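Local coordinates for DUF305 domain-containing protein (Deinococcus radiodurans R1, PDB 3BT5) that is of unknown function but folds as an all-helical bundle, consistent with its membership of a family grouped with the ferritins, at residues V17-Q22 with E74-E79; H23-L28 with E56-M61; G85-A90 with L108-R113; G117-T122 with Q140-Q145. All blocks are in the same frame, centred on the assembly; numbering follows the deposited sequence. Where two conformers were deposited one is given.

Contact 1 of 4, residues V17-Q22 with E74-E79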
loop_
_atom_site.group_PDB
_atom_site.type_symbol
_atom_site.label_atom_id
_atom_site.label_comp_id
_atom_site.label_asym_id
_atom_site.label_seq_id
_atom_site.Cartn_x
_atom_site.Cartn_y
_atom_site.Cartn_z
ATOM N N VAL A 17 -12.685 2.104 2.224
ATOM C CA VAL A 17 -11.985 3.121 1.450
ATOM C C VAL A 17 -11.127 4.001 2.357
ATOM O O VAL A 17 -9.974 4.322 2.018
ATOM C CB VAL A 17 -12.978 3.924 0.574
ATOM C CG1 VAL A 17 -12.260 5.060 -0.182
ATOM C CG2 VAL A 17 -13.638 2.972 -0.434
ATOM N N GLN A 18 -11.656 4.392 3.514
ATOM C CA GLN A 18 -10.857 5.211 4.431
ATOM C C GLN A 18 -9.573 4.475 4.833
ATOM O O GLN A 18 -8.472 5.050 4.846
ATOM C CB GLN A 18 -11.656 5.545 5.682
ATOM C CG GLN A 18 -12.757 6.566 5.427
ATOM C CD GLN A 18 -13.670 6.723 6.647
ATOM O OE1 GLN A 18 -13.866 5.770 7.422
ATOM N NE2 GLN A 18 -14.264 7.906 6.800
ATOM N N HIS A 19 -9.718 3.204 5.200
ATOM C CA HIS A 19 -8.549 2.442 5.619
ATOM C C HIS A 19 -7.583 2.200 4.488
ATOM O O HIS A 19 -6.348 2.289 4.682
ATOM C CB HIS A 19 -8.963 1.109 6.185
ATOM C CG HIS A 19 -9.498 1.192 7.577
ATOM N ND1 HIS A 19 -10.087 0.110 8.201
ATOM C CD2 HIS A 19 -9.510 2.203 8.473
ATOM C CE1 HIS A 19 -10.449 0.462 9.425
ATOM N NE2 HIS A 19 -10.118 1.726 9.616
ATOM N N MET A 20 -8.096 1.892 3.293
ATOM C CA MET A 20 -7.188 1.609 2.182
ATOM C C MET A 20 -6.435 2.862 1.751
ATOM O O MET A 20 -5.297 2.783 1.301
ATOM C CB MET A 20 -7.947 1.009 1.004
ATOM C CG MET A 20 -7.057 0.440 -0.047
ATOM S SD MET A 20 -5.969 -0.906 0.513
ATOM C CE MET A 20 -7.206 -2.144 0.918
ATOM N N LEU A 21 -7.058 4.033 1.906
ATOM C CA LEU A 21 -6.376 5.263 1.510
ATOM C C LEU A 21 -5.148 5.448 2.410
ATOM O O LEU A 21 -4.058 5.786 1.929
ATOM C CB LEU A 21 -7.345 6.441 1.588
ATOM C CG LEU A 21 -6.775 7.818 1.241
ATOM C CD1 LEU A 21 -6.180 7.846 -0.143
ATOM C CD2 LEU A 21 -7.904 8.851 1.357
ATOM N N GLN A 22 -5.309 5.222 3.707
ATOM C CA GLN A 22 -4.172 5.347 4.614
ATOM C C GLN A 22 -3.145 4.233 4.374
ATOM O O GLN A 22 -1.918 4.432 4.480
ATOM C CB GLN A 22 -4.671 5.258 6.059
ATOM C CG GLN A 22 -5.425 6.474 6.530
ATOM C CD GLN A 22 -5.751 6.366 8.009
ATOM O OE1 GLN A 22 -4.889 6.036 8.833
ATOM N NE2 GLN A 22 -6.996 6.593 8.346
ATOM N N GLU A 74 -10.326 8.319 10.786
ATOM C CA GLU A 74 -9.468 8.517 11.949
ATOM C C GLU A 74 -8.196 7.698 11.711
ATOM O O GLU A 74 -8.237 6.667 11.038
ATOM C CB GLU A 74 -10.181 8.001 13.194
ATOM C CG GLU A 74 -11.712 8.063 13.078
ATOM C CD GLU A 74 -12.295 6.866 12.335
ATOM O OE1 GLU A 74 -12.966 7.066 11.299
ATOM O OE2 GLU A 74 -12.077 5.721 12.786
ATOM N N PRO A 75 -7.053 8.151 12.250
ATOM C CA PRO A 75 -5.839 7.358 12.061
ATOM C C PRO A 75 -5.997 5.902 12.550
ATOM O O PRO A 75 -6.695 5.617 13.540
ATOM C CB PRO A 75 -4.792 8.110 12.896
ATOM C CG PRO A 75 -5.321 9.514 13.000
ATOM C CD PRO A 75 -6.812 9.384 13.025
ATOM N N ILE A 76 -5.373 4.975 11.831
ATOM C CA ILE A 76 -5.298 3.574 12.282
ATOM C C ILE A 76 -4.332 3.462 13.483
ATOM O O ILE A 76 -3.292 4.131 13.488
ATOM C CB ILE A 76 -4.840 2.703 11.126
ATOM C CG1 ILE A 76 -5.857 2.821 9.960
ATOM C CG2 ILE A 76 -4.648 1.260 11.611
ATOM C CD1 ILE A 76 -5.289 2.332 8.635
ATOM N N SER A 77 -4.701 2.670 14.508
ATOM C CA SER A 77 -3.816 2.393 15.669
ATOM C C SER A 77 -2.615 1.551 15.305
ATOM O O SER A 77 -2.697 0.753 14.378
ATOM C CB SER A 77 -4.565 1.599 16.735
ATOM O OG SER A 77 -4.759 0.223 16.397
ATOM N N PRO A 78 -1.492 1.713 16.038
ATOM C CA PRO A 78 -0.319 0.882 15.712
ATOM C C PRO A 78 -0.591 -0.626 15.641
ATOM O O PRO A 78 -0.133 -1.277 14.700
ATOM C CB PRO A 78 0.690 1.240 16.826
ATOM C CG PRO A 78 0.354 2.672 17.129
ATOM C CD PRO A 78 -1.186 2.683 17.107
ATOM N N GLU A 79 -1.338 -1.185 16.609
ATOM C CA GLU A 79 -1.570 -2.629 16.578
ATOM C C GLU A 79 -2.393 -3.030 15.354
ATOM O O GLU A 79 -2.135 -4.043 14.684
ATOM C CB GLU A 79 -2.330 -3.075 17.823
ATOM C CG GLU A 79 -2.593 -4.581 17.896
ATOM C CD GLU A 79 -3.668 -4.981 18.919
ATOM O OE1 GLU A 79 -4.465 -4.110 19.351
ATOM O OE2 GLU A 79 -3.725 -6.180 19.281
HETATM O O HOH W 1 -12.297 4.456 9.248
#

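Contact 2 of 4, residues H23-L28 with E56-M61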
loop_
_atom_site.group_PDB
_atom_site.type_symbol
_atom_site.label_atom_id
_atom_site.label_comp_id
_atom_site.label_asym_id
_atom_site.label_seq_id
_atom_site.Cartn_x
_atom_site.Cartn_y
_atom_site.Cartn_z
ATOM N N HIS A 23 -3.633 3.044 4.075
ATOM C CA HIS A 23 -2.741 1.904 3.808
ATOM C C HIS A 23 -1.872 2.209 2.574
ATOM O O HIS A 23 -0.634 2.068 2.602
ATOM C CB HIS A 23 -3.621 0.687 3.563
ATOM C CG HIS A 23 -2.930 -0.630 3.757
ATOM N ND1 HIS A 23 -2.148 -1.243 2.795
ATOM C CD2 HIS A 23 -2.931 -1.462 4.825
ATOM C CE1 HIS A 23 -1.684 -2.382 3.268
ATOM N NE2 HIS A 23 -2.150 -2.541 4.499
ATOM N N HIS A 24 -2.498 2.675 1.488
ATOM C CA HIS A 24 -1.741 3.035 0.303
ATOM C C HIS A 24 -0.751 4.151 0.599
ATOM O O HIS A 24 0.372 4.157 0.043
ATOM C CB HIS A 24 -2.694 3.510 -0.789
ATOM C CG HIS A 24 -3.209 2.422 -1.685
ATOM N ND1 HIS A 24 -3.625 1.184 -1.231
ATOM C CD2 HIS A 24 -3.396 2.418 -3.029
ATOM C CE1 HIS A 24 -4.027 0.460 -2.266
ATOM N NE2 HIS A 24 -3.907 1.189 -3.364
ATOM N N ALA A 25 -1.149 5.130 1.405
ATOM C CA ALA A 25 -0.252 6.245 1.667
ATOM C C ALA A 25 1.079 5.765 2.225
ATOM O O ALA A 25 2.137 6.367 1.952
ATOM C CB ALA A 25 -0.877 7.244 2.612
ATOM N N GLN A 26 1.054 4.690 3.017
ATOM C CA GLN A 26 2.306 4.234 3.609
ATOM C C GLN A 26 3.290 3.714 2.547
ATOM O O GLN A 26 4.512 3.768 2.743
ATOM C CB GLN A 26 2.108 3.166 4.671
ATOM C CG GLN A 26 3.436 2.863 5.370
ATOM C CD GLN A 26 3.318 1.769 6.382
ATOM O OE1 GLN A 26 3.067 0.617 6.036
ATOM N NE2 GLN A 26 3.570 2.106 7.617
ATOM N N ALA A 27 2.771 3.194 1.443
ATOM C CA ALA A 27 3.660 2.714 0.382
ATOM C C ALA A 27 4.594 3.846 -0.064
ATOM O O ALA A 27 5.745 3.628 -0.433
ATOM C CB ALA A 27 2.844 2.142 -0.813
ATOM N N LEU A 28 4.077 5.073 -0.053
ATOM C CA LEU A 28 4.879 6.237 -0.409
ATOM C C LEU A 28 6.009 6.490 0.611
ATOM O O LEU A 28 7.130 6.836 0.217
ATOM C CB LEU A 28 3.974 7.461 -0.568
ATOM C CG LEU A 28 3.176 7.692 -1.860
ATOM C CD1 LEU A 28 2.816 6.464 -2.675
ATOM C CD2 LEU A 28 1.945 8.599 -1.646
ATOM N N GLU A 56 -2.212 6.474 -8.061
ATOM C CA GLU A 56 -3.367 6.435 -8.960
ATOM C C GLU A 56 -4.585 5.907 -8.217
ATOM O O GLU A 56 -5.686 6.442 -8.330
ATOM C CB GLU A 56 -3.077 5.539 -10.157
ATOM C CG GLU A 56 -4.213 5.495 -11.178
ATOM C CD GLU A 56 -4.022 4.412 -12.253
ATOM O OE1 GLU A 56 -2.927 3.814 -12.341
ATOM O OE2 GLU A 56 -4.986 4.156 -13.012
ATOM N N GLN A 57 -4.394 4.864 -7.416
ATOM C CA GLN A 57 -5.517 4.348 -6.664
ATOM C C GLN A 57 -5.932 5.278 -5.516
ATOM O O GLN A 57 -7.127 5.395 -5.210
ATOM C CB GLN A 57 -5.187 2.941 -6.174
ATOM C CG GLN A 57 -5.256 1.966 -7.365
ATOM C CD GLN A 57 -4.729 0.582 -7.089
ATOM O OE1 GLN A 57 -4.345 0.250 -5.964
ATOM N NE2 GLN A 57 -4.716 -0.256 -8.132
ATOM N N MET A 58 -4.971 5.979 -4.907
ATOM C CA MET A 58 -5.313 6.959 -3.886
ATOM C C MET A 58 -6.184 8.051 -4.475
ATOM O O MET A 58 -7.134 8.488 -3.825
ATOM C CB MET A 58 -4.058 7.576 -3.280
ATOM C CG MET A 58 -3.291 6.537 -2.465
ATOM S SD MET A 58 -1.679 7.192 -1.890
ATOM C CE MET A 58 -2.234 8.315 -0.616
ATOM N N ARG A 59 -5.867 8.529 -5.681
ATOM C CA ARG A 59 -6.706 9.583 -6.258
ATOM C C ARG A 59 -8.153 9.107 -6.424
ATOM O O ARG A 59 -9.118 9.895 -6.238
ATOM C CB ARG A 59 -6.137 10.016 -7.610
ATOM C CG ARG A 59 -4.814 10.793 -7.474
ATOM C CD ARG A 59 -4.420 11.527 -8.760
ATOM N NE ARG A 59 -4.324 10.646 -9.915
ATOM C CZ ARG A 59 -3.256 9.911 -10.224
ATOM N NH1 ARG A 59 -2.166 9.929 -9.453
ATOM N NH2 ARG A 59 -3.268 9.159 -11.330
ATOM N N GLN A 60 -8.326 7.847 -6.825
ATOM C CA GLN A 60 -9.669 7.271 -6.975
ATOM C C GLN A 60 -10.378 7.189 -5.634
ATOM O O GLN A 60 -11.583 7.455 -5.536
ATOM C CB GLN A 60 -9.587 5.859 -7.560
ATOM C CG GLN A 60 -9.071 5.761 -8.985
ATOM C CD GLN A 60 -9.132 4.337 -9.495
ATOM O OE1 GLN A 60 -10.184 3.682 -9.428
ATOM N NE2 GLN A 60 -8.005 3.838 -9.990
ATOM N N MET A 61 -9.656 6.776 -4.600
ATOM C CA MET A 61 -10.237 6.688 -3.268
ATOM C C MET A 61 -10.618 8.043 -2.699
ATOM O O MET A 61 -11.676 8.199 -2.067
ATOM C CB MET A 61 -9.246 6.000 -2.333
ATOM C CG MET A 61 -9.060 4.546 -2.738
ATOM S SD MET A 61 -8.156 3.596 -1.532
ATOM C CE MET A 61 -6.578 3.613 -2.271
#

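Contact 3 of 4, residues G85-A90 with L108-R113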
loop_
_atom_site.group_PDB
_atom_site.type_symbol
_atom_site.label_atom_id
_atom_site.label_comp_id
_atom_site.label_asym_id
_atom_site.label_seq_id
_atom_site.Cartn_x
_atom_site.Cartn_y
_atom_site.Cartn_z
ATOM N N GLY A 85 -0.722 -5.372 7.944
ATOM C CA GLY A 85 0.524 -5.548 7.193
ATOM C C GLY A 85 1.317 -4.272 7.010
ATOM O O GLY A 85 2.354 -4.307 6.322
ATOM N N MET A 86 0.842 -3.157 7.593
ATOM C CA MET A 86 1.614 -1.913 7.533
ATOM C C MET A 86 2.908 -2.019 8.340
ATOM O O MET A 86 2.984 -2.777 9.302
ATOM C CB MET A 86 0.784 -0.736 7.999
ATOM C CG MET A 86 -0.424 -0.536 7.090
ATOM S SD MET A 86 -1.573 0.733 7.614
ATOM C CE MET A 86 -0.589 2.164 7.281
ATOM N N ALA A 87 3.941 -1.292 7.916
ATOM C CA ALA A 87 5.204 -1.269 8.630
ATOM C C ALA A 87 5.075 -0.444 9.903
ATOM O O ALA A 87 4.353 0.566 9.927
ATOM C CB ALA A 87 6.281 -0.663 7.721
ATOM N N SER A 88 5.798 -0.847 10.960
ATOM C CA SER A 88 5.765 -0.051 12.164
ATOM C C SER A 88 6.597 1.224 11.963
ATOM O O SER A 88 7.409 1.361 11.034
ATOM C CB SER A 88 6.313 -0.858 13.331
ATOM O OG SER A 88 7.711 -1.027 13.145
ATOM N N GLU A 89 6.439 2.135 12.904
ATOM C CA GLU A 89 7.266 3.307 12.973
ATOM C C GLU A 89 8.774 2.975 12.879
ATOM O O GLU A 89 9.530 3.577 12.094
ATOM C CB GLU A 89 6.905 4.026 14.288
ATOM C CG GLU A 89 7.604 5.310 14.568
ATOM C CD GLU A 89 6.923 6.071 15.719
ATOM O OE1 GLU A 89 6.177 7.035 15.455
ATOM O OE2 GLU A 89 7.091 5.659 16.876
ATOM N N ALA A 90 9.213 2.021 13.694
ATOM C CA ALA A 90 10.600 1.577 13.675
ATOM C C ALA A 90 10.989 0.978 12.326
ATOM O O ALA A 90 12.096 1.258 11.802
ATOM C CB ALA A 90 10.859 0.584 14.775
ATOM N N LEU A 108 11.786 -4.388 0.368
ATOM C CA LEU A 108 11.032 -5.398 -0.364
ATOM C C LEU A 108 10.207 -6.257 0.594
ATOM O O LEU A 108 9.027 -6.501 0.336
ATOM C CB LEU A 108 11.977 -6.277 -1.188
ATOM C CG LEU A 108 12.676 -5.471 -2.285
ATOM C CD1 LEU A 108 13.879 -6.268 -2.854
ATOM C CD2 LEU A 108 11.704 -5.109 -3.397
ATOM N N ARG A 109 10.807 -6.700 1.706
ATOM C CA ARG A 109 10.054 -7.502 2.662
ATOM C C ARG A 109 8.864 -6.720 3.223
ATOM O O ARG A 109 7.763 -7.269 3.346
ATOM C CB ARG A 109 10.957 -7.995 3.784
ATOM C CG ARG A 109 12.008 -8.974 3.319
ATOM C CD ARG A 109 12.677 -9.555 4.519
ATOM N NE ARG A 109 13.598 -8.595 5.110
ATOM C CZ ARG A 109 14.922 -8.655 4.962
ATOM N NH1 ARG A 109 15.697 -7.749 5.532
ATOM N NH2 ARG A 109 15.466 -9.631 4.247
ATOM N N LEU A 110 9.079 -5.463 3.585
ATOM C CA LEU A 110 8.007 -4.673 4.155
ATOM C C LEU A 110 6.938 -4.400 3.129
ATOM O O LEU A 110 5.755 -4.452 3.450
ATOM C CB LEU A 110 8.542 -3.338 4.710
ATOM C CG LEU A 110 9.474 -3.466 5.930
ATOM C CD1 LEU A 110 10.072 -2.107 6.234
ATOM C CD2 LEU A 110 8.697 -4.015 7.155
ATOM N N MET A 111 7.330 -4.091 1.895
ATOM C CA MET A 111 6.309 -3.788 0.898
ATOM C C MET A 111 5.532 -5.042 0.505
ATOM O O MET A 111 4.333 -4.963 0.256
ATOM C CB MET A 111 6.925 -3.124 -0.335
ATOM C CG MET A 111 5.876 -2.557 -1.298
ATOM S SD MET A 111 5.087 -1.012 -0.718
ATOM C CE MET A 111 6.436 0.134 -1.007
ATOM N N ILE A 112 6.193 -6.197 0.461
ATOM C CA ILE A 112 5.450 -7.431 0.227
ATOM C C ILE A 112 4.406 -7.676 1.315
ATOM O O ILE A 112 3.255 -7.975 1.009
ATOM C CB ILE A 112 6.394 -8.661 0.089
ATOM C CG1 ILE A 112 7.185 -8.581 -1.225
ATOM C CG2 ILE A 112 5.601 -9.981 0.218
ATOM C CD1 ILE A 112 8.430 -9.504 -1.220
ATOM N N ARG A 113 4.792 -7.539 2.582
ATOM C CA ARG A 113 3.845 -7.804 3.657
ATOM C C ARG A 113 2.703 -6.788 3.613
ATOM O O ARG A 113 1.527 -7.130 3.832
ATOM C CB ARG A 113 4.572 -7.787 5.013
ATOM C CG ARG A 113 3.724 -8.294 6.190
ATOM C CD ARG A 113 4.456 -8.104 7.516
ATOM N NE ARG A 113 4.700 -6.691 7.776
ATOM C CZ ARG A 113 5.611 -6.196 8.610
ATOM N NH1 ARG A 113 6.463 -6.972 9.272
ATOM N NH2 ARG A 113 5.689 -4.915 8.759
HETATM O O HOH W 2 5.101 -4.050 6.224
#

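Contact 4 of 4, residues G117-T122 with Q140-Q145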
loop_
_atom_site.group_PDB
_atom_site.type_symbol
_atom_site.label_atom_id
_atom_site.label_comp_id
_atom_site.label_asym_id
_atom_site.label_seq_id
_atom_site.Cartn_x
_atom_site.Cartn_y
_atom_site.Cartn_z
ATOM N N GLY A 117 -1.286 -7.587 3.094
ATOM C CA GLY A 117 -2.367 -7.097 3.958
ATOM C C GLY A 117 -3.442 -6.393 3.149
ATOM O O GLY A 117 -4.640 -6.580 3.409
ATOM N N ALA A 118 -3.039 -5.609 2.147
ATOM C CA ALA A 118 -4.018 -4.935 1.272
ATOM C C ALA A 118 -4.901 -5.982 0.582
ATOM O O ALA A 118 -6.128 -5.836 0.530
ATOM C CB ALA A 118 -3.331 -4.020 0.238
ATOM N N VAL A 119 -4.292 -7.039 0.052
ATOM C CA VAL A 119 -5.105 -8.057 -0.622
ATOM C C VAL A 119 -6.101 -8.674 0.368
ATOM O O VAL A 119 -7.286 -8.877 0.058
ATOM C CB VAL A 119 -4.202 -9.133 -1.262
ATOM C CG1 VAL A 119 -5.040 -10.322 -1.780
ATOM C CG2 VAL A 119 -3.433 -8.510 -2.414
ATOM N N ALA A 120 -5.634 -8.970 1.567
ATOM C CA ALA A 120 -6.469 -9.614 2.576
ATOM C C ALA A 120 -7.633 -8.721 3.058
ATOM O O ALA A 120 -8.698 -9.211 3.444
ATOM C CB ALA A 120 -5.601 -10.065 3.739
ATOM N N MET A 121 -7.432 -7.403 3.047
ATOM C CA MET A 121 -8.479 -6.423 3.369
ATOM C C MET A 121 -9.501 -6.328 2.239
ATOM O O MET A 121 -10.673 -5.996 2.448
ATOM C CB MET A 121 -7.842 -5.036 3.591
ATOM C CG MET A 121 -6.892 -4.981 4.796
ATOM S SD MET A 121 -5.811 -3.546 4.966
ATOM C CE MET A 121 -6.977 -2.184 5.131
ATOM N N THR A 122 -9.043 -6.598 1.028
ATOM C CA THR A 122 -9.841 -6.298 -0.145
ATOM C C THR A 122 -10.702 -7.450 -0.630
ATOM O O THR A 122 -11.818 -7.233 -1.126
ATOM C CB THR A 122 -8.945 -5.754 -1.240
ATOM O OG1 THR A 122 -8.263 -4.600 -0.725
ATOM C CG2 THR A 122 -9.751 -5.366 -2.435
ATOM N N GLN A 140 -9.266 -3.846 -8.940
ATOM C CA GLN A 140 -8.014 -3.183 -9.369
ATOM C C GLN A 140 -6.915 -3.277 -8.316
ATOM O O GLN A 140 -5.746 -3.525 -8.632
ATOM C CB GLN A 140 -8.249 -1.721 -9.758
ATOM C CG GLN A 140 -9.097 -1.548 -11.019
ATOM C CD GLN A 140 -9.647 -0.133 -11.170
ATOM O OE1 GLN A 140 -9.261 0.781 -10.437
ATOM N NE2 GLN A 140 -10.562 0.047 -12.118
ATOM N N ILE A 141 -7.280 -3.049 -7.064
ATOM C CA ILE A 141 -6.321 -3.156 -5.971
ATOM C C ILE A 141 -5.716 -4.555 -5.918
ATOM O O ILE A 141 -4.484 -4.700 -5.857
ATOM C CB ILE A 141 -6.967 -2.791 -4.616
ATOM C CG1 ILE A 141 -7.275 -1.292 -4.560
ATOM C CG2 ILE A 141 -6.074 -3.246 -3.446
ATOM C CD1 ILE A 141 -8.162 -0.886 -3.386
ATOM N N VAL A 142 -6.563 -5.589 -5.955
ATOM C CA VAL A 142 -6.075 -6.956 -5.810
ATOM C C VAL A 142 -5.124 -7.287 -6.967
ATOM O O VAL A 142 -4.036 -7.816 -6.764
ATOM C CB VAL A 142 -7.235 -8.001 -5.694
ATOM C CG1 VAL A 142 -6.710 -9.452 -5.800
ATOM C CG2 VAL A 142 -8.001 -7.818 -4.397
ATOM N N VAL A 143 -5.535 -6.959 -8.184
ATOM C CA VAL A 143 -4.709 -7.272 -9.354
ATOM C C VAL A 143 -3.341 -6.576 -9.266
ATOM O O VAL A 143 -2.289 -7.184 -9.487
ATOM C CB VAL A 143 -5.466 -6.855 -10.653
ATOM C CG1 VAL A 143 -4.538 -6.833 -11.865
ATOM C CG2 VAL A 143 -6.591 -7.822 -10.917
ATOM N N THR A 144 -3.369 -5.286 -8.960
ATOM C CA THR A 144 -2.154 -4.501 -8.925
ATOM C C THR A 144 -1.234 -4.985 -7.796
ATOM O O THR A 144 -0.005 -5.129 -7.992
ATOM C CB THR A 144 -2.496 -3.010 -8.785
ATOM O OG1 THR A 144 -3.223 -2.605 -9.956
ATOM C CG2 THR A 144 -1.225 -2.176 -8.660
ATOM N N GLN A 145 -1.809 -5.262 -6.628
ATOM C CA GLN A 145 -0.989 -5.684 -5.477
ATOM C C GLN A 145 -0.329 -7.007 -5.819
ATOM O O GLN A 145 0.839 -7.208 -5.489
ATOM C CB GLN A 145 -1.829 -5.965 -4.212
ATOM C CG GLN A 145 -2.627 -4.891 -3.592
ATOM C CD GLN A 145 -1.841 -3.683 -3.482
ATOM O OE1 GLN A 145 -1.965 -2.788 -4.316
ATOM N NE2 GLN A 145 -0.982 -3.617 -2.454
#

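Contact 1 of 4, residues V17-Q22 with E74-E79
Gln-22 turns the end of its carboxamide to the backbone of the loop 74-77 and is bound there twice. Gln-22 NE2 donates to Glu-74 O at 3.0 Å; the acceptor lies in the Gln-22 amide plane, but the donor stands well above the carbonyl plane of Glu-74, not on a lone pair. Gln-22 OE1 accepts a hydrogen bond from Ile-76 N at 3.2 Å, on a lone pair and in the carbonyl plane, with an N-H...O angle of 156°. Bonds at both ends of one flat group hold its rotation and link the helix directly to the loop backbone. The chain runs extended beyond CG, which sits beside the backbone N (chi1 -72°), and this carries the amide out from the helix. Ile-76 packs alongside in the opposite sense: its CG1 lies 3.5 Å from Gln-22 OE1, while the same carbon meets His-19 CD2 at 4.0 Å.

The other end of the contact is looser and wetter. Glu-74 bends back at chi2, yet its OE1 stays 4.2 Å from Gln-18 OE1, and a water spans the two oxygens, donating to Gln-18 OE1 at 2.7 Å and only weakly to the carboxylate. Gln-18 NE2 is bonded to Pro-71 O. Beyond Ile-76, Ser-77 OG caps His-80 N. The arrangement is that of a surface loop held on a bundle helix mainly by one side-chain amide, just ahead of a serine N-cap.

Contact 2 of 4, residues H23-L28 with E56-M61
His-24 faces Gln-57 with the edge of its imidazole, and NE2 donates to Gln-57 OE1 at 2.8 Å. The bond is nearly straight, 172° at the hydrogen, and falls on a lone pair of the amide oxygen; the acceptor lies close to the ring plane, although ring and amide planes stand 39° apart. That bond helps to set the rotation of a buried ring. In the conformer given for Met-61, one of two deposited, the CE methyl sits over a face of the ring, 3.6 Å from its centroid, as a CH-pi contact. At the root of the ring, His-24 CB meets Met-58 CG at 3.5 Å, the two side chains sliding past each other in opposite directions. The two backbones supporting these groups are the first pair of long helices of a bundle, 11-37 and 41-68, running antiparallel with local axes 9.9 Å apart; Gln-57 also touches Ile-141 and Thr-144 of helix 132-158. One residue on, the methyl of Ala-25 receives the tip of Met-58, whose chain folds at its last torsion (chi3 73°) to bring CE within 3.7 Å of Ala-25 CB. A turn further along, Leu-28 reaches tip to tip toward the same side chain, its CD2 3.9 Å from Met-58 SD.

Contact 3 of 4, residues G85-A90 with L108-R113
Gly-85 and Arg-113 bring their backbones close, their CA atoms 5.3 Å apart, and the polar traffic between them passes largely through one water. That water donates to Gly-85 O at 2.8 Å and to Leu-110 O at 2.9 Å, joining two carbonyl groups that could not bond each other directly. In the conformer given for Arg-113, one of two deposited, it also accepts a weak bond from NH2; one solvent molecule thus links loop and helix carbonyls firmly and the guanidinium weakly.

The charged group adds contacts of its own. With CG anti to the backbone N (chi1 -170°) and a bend at chi3, the arginine lays its guanidinium along the loop: Gly-85 O lies at its edge, 3.6 Å from Arg-113 NE, and Ala-87 CA is also at the edge, 3.7 Å from NH2. The strongest partner of this group is Glu-91, which forms a salt bridge with NH2.

Apolar packing is slight, with Ala-87 CB resting 4.2 Å from Leu-110 CD2. The loop is a helix-to-helix connection: Gly-85, phi 83°, ends helix 78-83 in a Schellman motif, and Ser-88 is the N-cap of helix 89-97.

Contact 4 of 4, residues G117-T122 with Q140-Q145
Ala-118 O is gripped from the last turn of its own helix: Thr-122 OG1 donates to it at 2.8 Å, from a position tilted 33° off the carbonyl plane, and the backbone N atoms of Met-121 and Thr-122 add weak bonds. The hydroxyl is thereby satisfied inside the helix even though it faces the neighbouring one, where its closest neighbour is a carbon, Ile-141 CG2 at 3.7 Å. With OG1 held beside the backbone N (chi1 -57°), the threonine methyl swings the other way, and Thr-122 CG2 slides past Val-142 CG2 at 3.6 Å.

Nearer the start of segment 117-122, Ala-118 and Val-119 meet the aliphatic part of Gln-145. Its CB lies 3.5 Å from Val-119 CG2, the two side chains passing in opposite senses, and a bend at chi2 turns the amide onto the methyl of Ala-118, 3.6 Å from Ala-118 CB to Gln-145 NE2. His-23 of helix 11-37 also touches Ala-118, and Gln-54 of helix 41-68 touches Gln-145, placing this interface against the first helix pair.

The local axes approach to 9.2 Å at 154° between their N-to-C directions, the antiparallel packing of the second helix pair of a four-helix bundle, consistent with the ferritin-like clan of this family.

In the fold
Four long helices, 11-37, 41-68, 100-122 and 132-158, make the bundle, and the contacts sample its two antiparallel pairs and the connection between them. Contact 2 joins the first pair and contact 4 the second, their centres about 12 Å apart. Contacts 1 and 3 tie the intervening 74-90 region to helices 11-37 and 100-122 respectively; the centres of these two contacts lie about 15 Å apart. Along the chain contact 2 is nested within contact 1, whereas contacts 3 and 4 follow in series and share helix 100-122. A direct link joins contacts 2 and 3: Ala-87 N probably donates to Gln-26 OE1. The pairs and their connection thus form one compact domain.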